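Local coordinates for protein heme oxygenase 1 (Synechocystis sp., PDB 1WE1) that probably opens the heme ring with oxygen and reducing equivalents, yielding biliverdin IXalpha, carbon monoxide and ferrous iron, a step toward the chromophores of photosynthetic antennae, at residues L66-F71 with D177-Q182; L119-S124 with E186-E191. One frame throughout, in Å; residues are numbered along the deposited sequence.

Contact 1 of 2, residues L66-F71 with D177-Q182; sequences LSHIYF and DLPIDQ
Pro179 CD sits over one face of the His68 imidazole, a CH-pi contact joining two loop regions that lie more than a hundred residues apart in sequence. This carbon stands 4.1 Å from the centroid of the His68 ring and 23° off the ring normal, displaced toward the NE2 side. Leu178 slides past the histidine in the opposite sense, and its CD1 branch lies 3.4 Å from His68 CB. The same CD1 reaches Ile69 CG2 at 4.2 Å, the purely apolar pair of the contact. A backbone oxygen also approaches the ring, Asp177 O lying 3.5 Å from His68 CD2. His68 holds CG anti to its carbonyl carbon (chi1 -70°), which directs the imidazole past Leu178 to Pro179. On the ring's other nitrogen, His68 ND1 donates to Ser67 OG at 3.2 Å, the oxygen tilted from the ring plane. Ser67 OG is in turn hydrogen-bonded to His63 O. The proline sits at the centre of an inverse gamma turn, closed by Ile180 N to Leu178 O at 2.8 Å. Replacing His68 with an alanine would probably leave Pro179 CD without its aromatic partner and uncover part of Leu178 CD1. Van der Waals and CH-pi contact thus join the loops, while the imidazole's hydrogen bond to Ser67 stays within its own loop, so little directional bonding fixes one against the other.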
loop_
_atom_site.group_PDB
_atom_site.type_symbol
_atom_site.label_atom_id
_atom_site.label_comp_id
_atom_site.label_asym_id
_atom_site.label_seq_id
_atom_site.Cartn_x
_atom_site.Cartn_y
_atom_site.Cartn_z
ATOM N N LEU A 66 -9.633 15.252 8.038
ATOM C CA LEU A 66 -8.619 14.864 7.049
ATOM C C LEU A 66 -7.486 15.869 6.786
ATOM O O LEU A 66 -6.357 15.471 6.483
ATOM C CB LEU A 66 -9.298 14.493 5.720
ATOM C CG LEU A 66 -9.862 13.069 5.545
ATOM C CD1 LEU A 66 -9.604 12.215 6.778
ATOM C CD2 LEU A 66 -11.347 13.145 5.259
ATOM N N SER A 67 -7.786 17.158 6.906
ATOM C CA SER A 67 -6.791 18.207 6.678
ATOM C C SER A 67 -5.555 18.024 7.548
ATOM O O SER A 67 -4.482 18.541 7.235
ATOM C CB SER A 67 -7.396 19.586 6.969
ATOM O OG SER A 67 -7.647 19.752 8.359
ATOM N N HIS A 68 -5.723 17.299 8.649
ATOM C CA HIS A 68 -4.643 17.036 9.594
ATOM C C HIS A 68 -3.666 15.981 9.083
ATOM O O HIS A 68 -2.480 16.014 9.412
ATOM C CB HIS A 68 -5.219 16.581 10.943
ATOM C CG HIS A 68 -5.922 17.664 11.707
ATOM N ND1 HIS A 68 -6.913 18.449 11.154
ATOM C CD2 HIS A 68 -5.794 18.073 12.992
ATOM C CE1 HIS A 68 -7.364 19.293 12.066
ATOM N NE2 HIS A 68 -6.702 19.085 13.189
ATOM N N ILE A 69 -4.163 15.039 8.287
ATOM C CA ILE A 69 -3.305 13.988 7.756
ATOM C C ILE A 69 -3.122 14.143 6.246
ATOM O O ILE A 69 -2.842 13.180 5.530
ATOM C CB ILE A 69 -3.877 12.594 8.072
ATOM C CG1 ILE A 69 -5.228 12.406 7.386
ATOM C CG2 ILE A 69 -4.045 12.446 9.567
ATOM C CD1 ILE A 69 -5.790 10.995 7.517
ATOM N N TYR A 70 -3.281 15.372 5.772
ATOM C CA TYR A 70 -3.132 15.659 4.359
ATOM C C TYR A 70 -1.702 16.090 4.053
ATOM O O TYR A 70 -1.355 17.266 4.179
ATOM C CB TYR A 70 -4.108 16.757 3.936
ATOM C CG TYR A 70 -4.000 17.117 2.474
ATOM C CD1 TYR A 70 -4.439 16.233 1.483
ATOM C CD2 TYR A 70 -3.425 18.325 2.075
ATOM C CE1 TYR A 70 -4.306 16.546 0.125
ATOM C CE2 TYR A 70 -3.285 18.645 0.725
ATOM C CZ TYR A 70 -3.726 17.752 -0.243
ATOM O OH TYR A 70 -3.571 18.061 -1.573
ATOM N N PHE A 71 -0.881 15.124 3.651
ATOM C CA PHE A 71 0.518 15.354 3.316
ATOM C C PHE A 71 0.788 14.914 1.880
ATOM O O PHE A 71 1.273 13.808 1.644
ATOM C CB PHE A 71 1.420 14.550 4.252
ATOM C CG PHE A 71 1.256 14.892 5.702
ATOM C CD1 PHE A 71 1.815 16.055 6.224
ATOM C CD2 PHE A 71 0.559 14.039 6.554
ATOM C CE1 PHE A 71 1.683 16.363 7.579
ATOM C CE2 PHE A 71 0.423 14.336 7.909
ATOM C CZ PHE A 71 0.985 15.498 8.423
ATOM N N ASP A 177 -3.560 14.340 17.269
ATOM C CA ASP A 177 -4.164 15.649 17.481
ATOM C C ASP A 177 -5.444 15.764 16.664
ATOM O O ASP A 177 -5.879 16.865 16.324
ATOM C CB ASP A 177 -3.206 16.780 17.079
ATOM C CG ASP A 177 -1.880 16.727 17.826
ATOM O OD1 ASP A 177 -1.876 16.353 19.022
ATOM O OD2 ASP A 177 -0.840 17.076 17.219
ATOM N N LEU A 178 -6.048 14.621 16.354
ATOM C CA LEU A 178 -7.280 14.591 15.567
ATOM C C LEU A 178 -8.527 14.827 16.410
ATOM O O LEU A 178 -8.713 14.199 17.454
ATOM C CB LEU A 178 -7.406 13.248 14.838
ATOM C CG LEU A 178 -7.075 13.214 13.343
ATOM C CD1 LEU A 178 -5.812 14.003 13.056
ATOM C CD2 LEU A 178 -6.928 11.767 12.901
ATOM N N PRO A 179 -9.398 15.745 15.961
ATOM C CA PRO A 179 -10.649 16.098 16.642
ATOM C C PRO A 179 -11.724 15.014 16.540
ATOM O O PRO A 179 -12.764 15.216 15.910
ATOM C CB PRO A 179 -11.061 17.391 15.943
ATOM C CG PRO A 179 -10.548 17.194 14.548
ATOM C CD PRO A 179 -9.177 16.611 14.787
ATOM N N ILE A 180 -11.480 13.866 17.163
ATOM C CA ILE A 180 -12.444 12.772 17.114
ATOM C C ILE A 180 -12.689 12.158 18.490
ATOM O O ILE A 180 -11.844 12.263 19.380
ATOM C CB ILE A 180 -11.970 11.640 16.160
ATOM C CG1 ILE A 180 -10.700 10.982 16.712
ATOM C CG2 ILE A 180 -11.716 12.206 14.769
ATOM C CD1 ILE A 180 -10.261 9.751 15.954
ATOM N N ASP A 181 -13.847 11.517 18.655
ATOM C CA ASP A 181 -14.183 10.873 19.920
ATOM C C ASP A 181 -13.822 9.387 19.882
ATOM O O ASP A 181 -13.981 8.725 18.859
ATOM C CB ASP A 181 -15.678 11.048 20.251
ATOM C CG ASP A 181 -16.598 10.357 19.249
ATOM O OD1 ASP A 181 -16.383 9.161 18.961
ATOM O OD2 ASP A 181 -17.551 11.005 18.760
ATOM N N GLN A 182 -13.328 8.877 21.004
ATOM C CA GLN A 182 -12.931 7.481 21.115
ATOM C C GLN A 182 -13.856 6.500 20.393
ATOM O O GLN A 182 -13.406 5.450 19.925
ATOM C CB GLN A 182 -12.823 7.097 22.590
ATOM C CG GLN A 182 -11.416 6.759 23.012
ATOM C CD GLN A 182 -10.937 5.466 22.401
ATOM O OE1 GLN A 182 -9.740 5.187 22.381
ATOM N NE2 GLN A 182 -11.871 4.659 21.910
#

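Contact 2 of 2, residues L119-S124 with E186-E191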
loop_
_atom_site.group_PDB
_atom_site.type_symbol
_atom_site.label_atom_id
_atom_site.label_comp_id
_atom_site.label_asym_id
_atom_site.label_seq_id
_atom_site.Cartn_x
_atom_site.Cartn_y
_atom_site.Cartn_z
ATOM N N LEU A 119 -13.073 7.727 7.933
ATOM C CA LEU A 119 -12.514 6.384 7.828
ATOM C C LEU A 119 -11.313 6.368 6.870
ATOM O O LEU A 119 -10.540 5.404 6.827
ATOM C CB LEU A 119 -13.592 5.402 7.363
ATOM C CG LEU A 119 -14.693 5.183 8.412
ATOM C CD1 LEU A 119 -15.640 4.076 7.969
ATOM C CD2 LEU A 119 -14.049 4.819 9.750
ATOM N N LEU A 120 -11.164 7.451 6.113
ATOM C CA LEU A 120 -10.066 7.612 5.171
ATOM C C LEU A 120 -8.723 7.664 5.900
ATOM O O LEU A 120 -7.674 7.439 5.301
ATOM C CB LEU A 120 -10.265 8.895 4.372
ATOM C CG LEU A 120 -10.583 8.822 2.878
ATOM C CD1 LEU A 120 -11.397 7.597 2.529
ATOM C CD2 LEU A 120 -11.313 10.095 2.493
ATOM N N VAL A 121 -8.746 7.971 7.191
ATOM C CA VAL A 121 -7.501 8.022 7.944
ATOM C C VAL A 121 -7.004 6.603 8.178
ATOM O O VAL A 121 -5.821 6.382 8.389
ATOM C CB VAL A 121 -7.673 8.736 9.305
ATOM C CG1 VAL A 121 -8.801 8.105 10.088
ATOM C CG2 VAL A 121 -6.372 8.645 10.106
ATOM N N ALA A 122 -7.912 5.636 8.126
ATOM C CA ALA A 122 -7.538 4.238 8.323
ATOM C C ALA A 122 -6.795 3.761 7.085
ATOM O O ALA A 122 -5.838 2.993 7.176
ATOM C CB ALA A 122 -8.772 3.395 8.544
ATOM N N HIS A 123 -7.256 4.230 5.930
ATOM C CA HIS A 123 -6.664 3.888 4.648
ATOM C C HIS A 123 -5.324 4.579 4.449
ATOM O O HIS A 123 -4.372 3.961 3.964
ATOM C CB HIS A 123 -7.639 4.235 3.530
ATOM C CG HIS A 123 -8.712 3.212 3.358
ATOM N ND1 HIS A 123 -8.442 1.925 2.945
ATOM C CD2 HIS A 123 -10.037 3.251 3.624
ATOM C CE1 HIS A 123 -9.555 1.214 2.969
ATOM N NE2 HIS A 123 -10.537 1.994 3.378
ATOM N N SER A 124 -5.254 5.854 4.826
ATOM C CA SER A 124 -4.013 6.611 4.737
ATOM C C SER A 124 -3.008 5.924 5.662
ATOM O O SER A 124 -1.841 5.732 5.314
ATOM C CB SER A 124 -4.238 8.056 5.198
ATOM O OG SER A 124 -3.011 8.736 5.442
ATOM N N GLU A 186 -12.476 4.203 17.139
ATOM C CA GLU A 186 -12.524 2.757 17.125
ATOM C C GLU A 186 -13.071 2.234 15.800
ATOM O O GLU A 186 -12.772 1.110 15.406
ATOM C CB GLU A 186 -13.344 2.253 18.318
ATOM C CG GLU A 186 -12.608 2.451 19.651
ATOM C CD GLU A 186 -13.354 1.903 20.865
ATOM O OE1 GLU A 186 -12.729 1.809 21.947
ATOM O OE2 GLU A 186 -14.557 1.577 20.750
ATOM N N ARG A 187 -13.862 3.053 15.111
ATOM C CA ARG A 187 -14.414 2.668 13.810
ATOM C C ARG A 187 -13.289 2.737 12.772
ATOM O O ARG A 187 -13.326 2.062 11.740
ATOM C CB ARG A 187 -15.540 3.622 13.386
ATOM C CG ARG A 187 -16.899 3.356 14.011
ATOM C CD ARG A 187 -17.990 4.165 13.303
ATOM N NE ARG A 187 -17.716 5.602 13.349
ATOM C CZ ARG A 187 -17.534 6.377 12.280
ATOM N NH1 ARG A 187 -17.599 5.864 11.052
ATOM N NH2 ARG A 187 -17.269 7.671 12.445
ATOM N N ILE A 188 -12.309 3.585 13.072
ATOM C CA ILE A 188 -11.140 3.807 12.241
ATOM C C ILE A 188 -10.227 2.596 12.372
ATOM O O ILE A 188 -9.718 2.073 11.376
ATOM C CB ILE A 188 -10.385 5.085 12.695
ATOM C CG1 ILE A 188 -11.269 6.312 12.445
ATOM C CG2 ILE A 188 -9.035 5.194 11.977
ATOM C CD1 ILE A 188 -10.594 7.632 12.695
ATOM N N VAL A 189 -10.015 2.154 13.608
ATOM C CA VAL A 189 -9.184 0.992 13.837
ATOM C C VAL A 189 -9.800 -0.207 13.113
ATOM O O VAL A 189 -9.108 -0.955 12.411
ATOM C CB VAL A 189 -9.056 0.695 15.335
ATOM C CG1 VAL A 189 -8.338 -0.630 15.556
ATOM C CG2 VAL A 189 -8.281 1.813 15.999
ATOM N N ASP A 190 -11.103 -0.389 13.254
ATOM C CA ASP A 190 -11.733 -1.510 12.577
ATOM C C ASP A 190 -11.567 -1.413 11.062
ATOM O O ASP A 190 -11.331 -2.416 10.401
ATOM C CB ASP A 190 -13.208 -1.599 12.959
ATOM C CG ASP A 190 -13.403 -2.181 14.349
ATOM O OD1 ASP A 190 -14.545 -2.127 14.864
ATOM O OD2 ASP A 190 -12.409 -2.697 14.922
ATOM N N GLU A 191 -11.672 -0.204 10.519
ATOM C CA GLU A 191 -11.522 -0.002 9.082
ATOM C C GLU A 191 -10.096 -0.361 8.633
ATOM O O GLU A 191 -9.891 -0.895 7.542
ATOM C CB GLU A 191 -11.846 1.453 8.721
ATOM C CG GLU A 191 -11.844 1.751 7.220
ATOM C CD GLU A 191 -12.946 1.031 6.463
ATOM O OE1 GLU A 191 -13.000 1.153 5.224
ATOM O OE2 GLU A 191 -13.760 0.346 7.098
#
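Apolar contacts between Ile188, Leu119 and Ala122 line the crossing of helices 120-146 and 182-205, with Leu119 just ahead of the first helix. The axes of the short segments 120-124 and 186-191 approach to 8.1 Å at a crossing angle of -44°. Leu119 CD2 lies 4.1 Å from Ile188 CG1, and the other branch of that isoleucine, CG2, comes within 3.9 Å of Ala122 CB. The alanine methyl also faces the neighbouring helix directly: Ala122 CB is 3.6 Å from Glu191 CB, which is consistent with the close approach of the helices there. Val121 crosses Ile188 at about a right angle, its CG1 lying against the CG2 branch.

Mixed contacts lie at the more exposed border. Leu119 CD2 reaches the backbone at Arg187 O (3.5 Å), and the arginine side chain crosses that leucine at roughly a right angle, with Arg187 NH1 at 3.9 Å from Leu119 CD2. Arg187 NH2 forms a salt bridge with Glu118, just before the first segment.

One hydrogen bond supplies the polar link: His123 NE2 donates to Glu191 OE1 over 3.2 Å, with an N-H...O angle of 139°. The oxygen is approached on its anti side, slightly out of the carboxylate plane, and the ring and carboxylate planes stand 77° apart. Glu191 begins with CG anti to the backbone N and then bends at chi2, carrying its carboxylate past Ala122 to the histidine. OE1 also forms a salt bridge with Arg108 of helix 100-115.

The carboxylate therefore ties together three helices in a largely buried setting, where Arg108 is likely to stabilise its negative charge and His123 supplies a second, bent hydrogen bond.

How the contacts relate
Contacts 1 and 2 lie side by side, their centres about 11 Å apart, and their segments alternate along the chain. Packing pairs join them directly, among them Ile69 CD1, which rests 3.4 Å from Val121 CB, and Ile180 CD1, which lies 3.9 Å from Ile188 CD1. The loops of contact 1 thus pack against both helices of contact 2, within one all-helical heme oxygenase fold. Heme lies closer to contact 2, where the His123 side chain is about 9 Å from it, than to contact 1, where the Ile69 side chain is about 12 Å away. Tyr125, a heme-binding residue, has its side chain about 5 Å from that of Val121 and about 7 Å from that of Ile69.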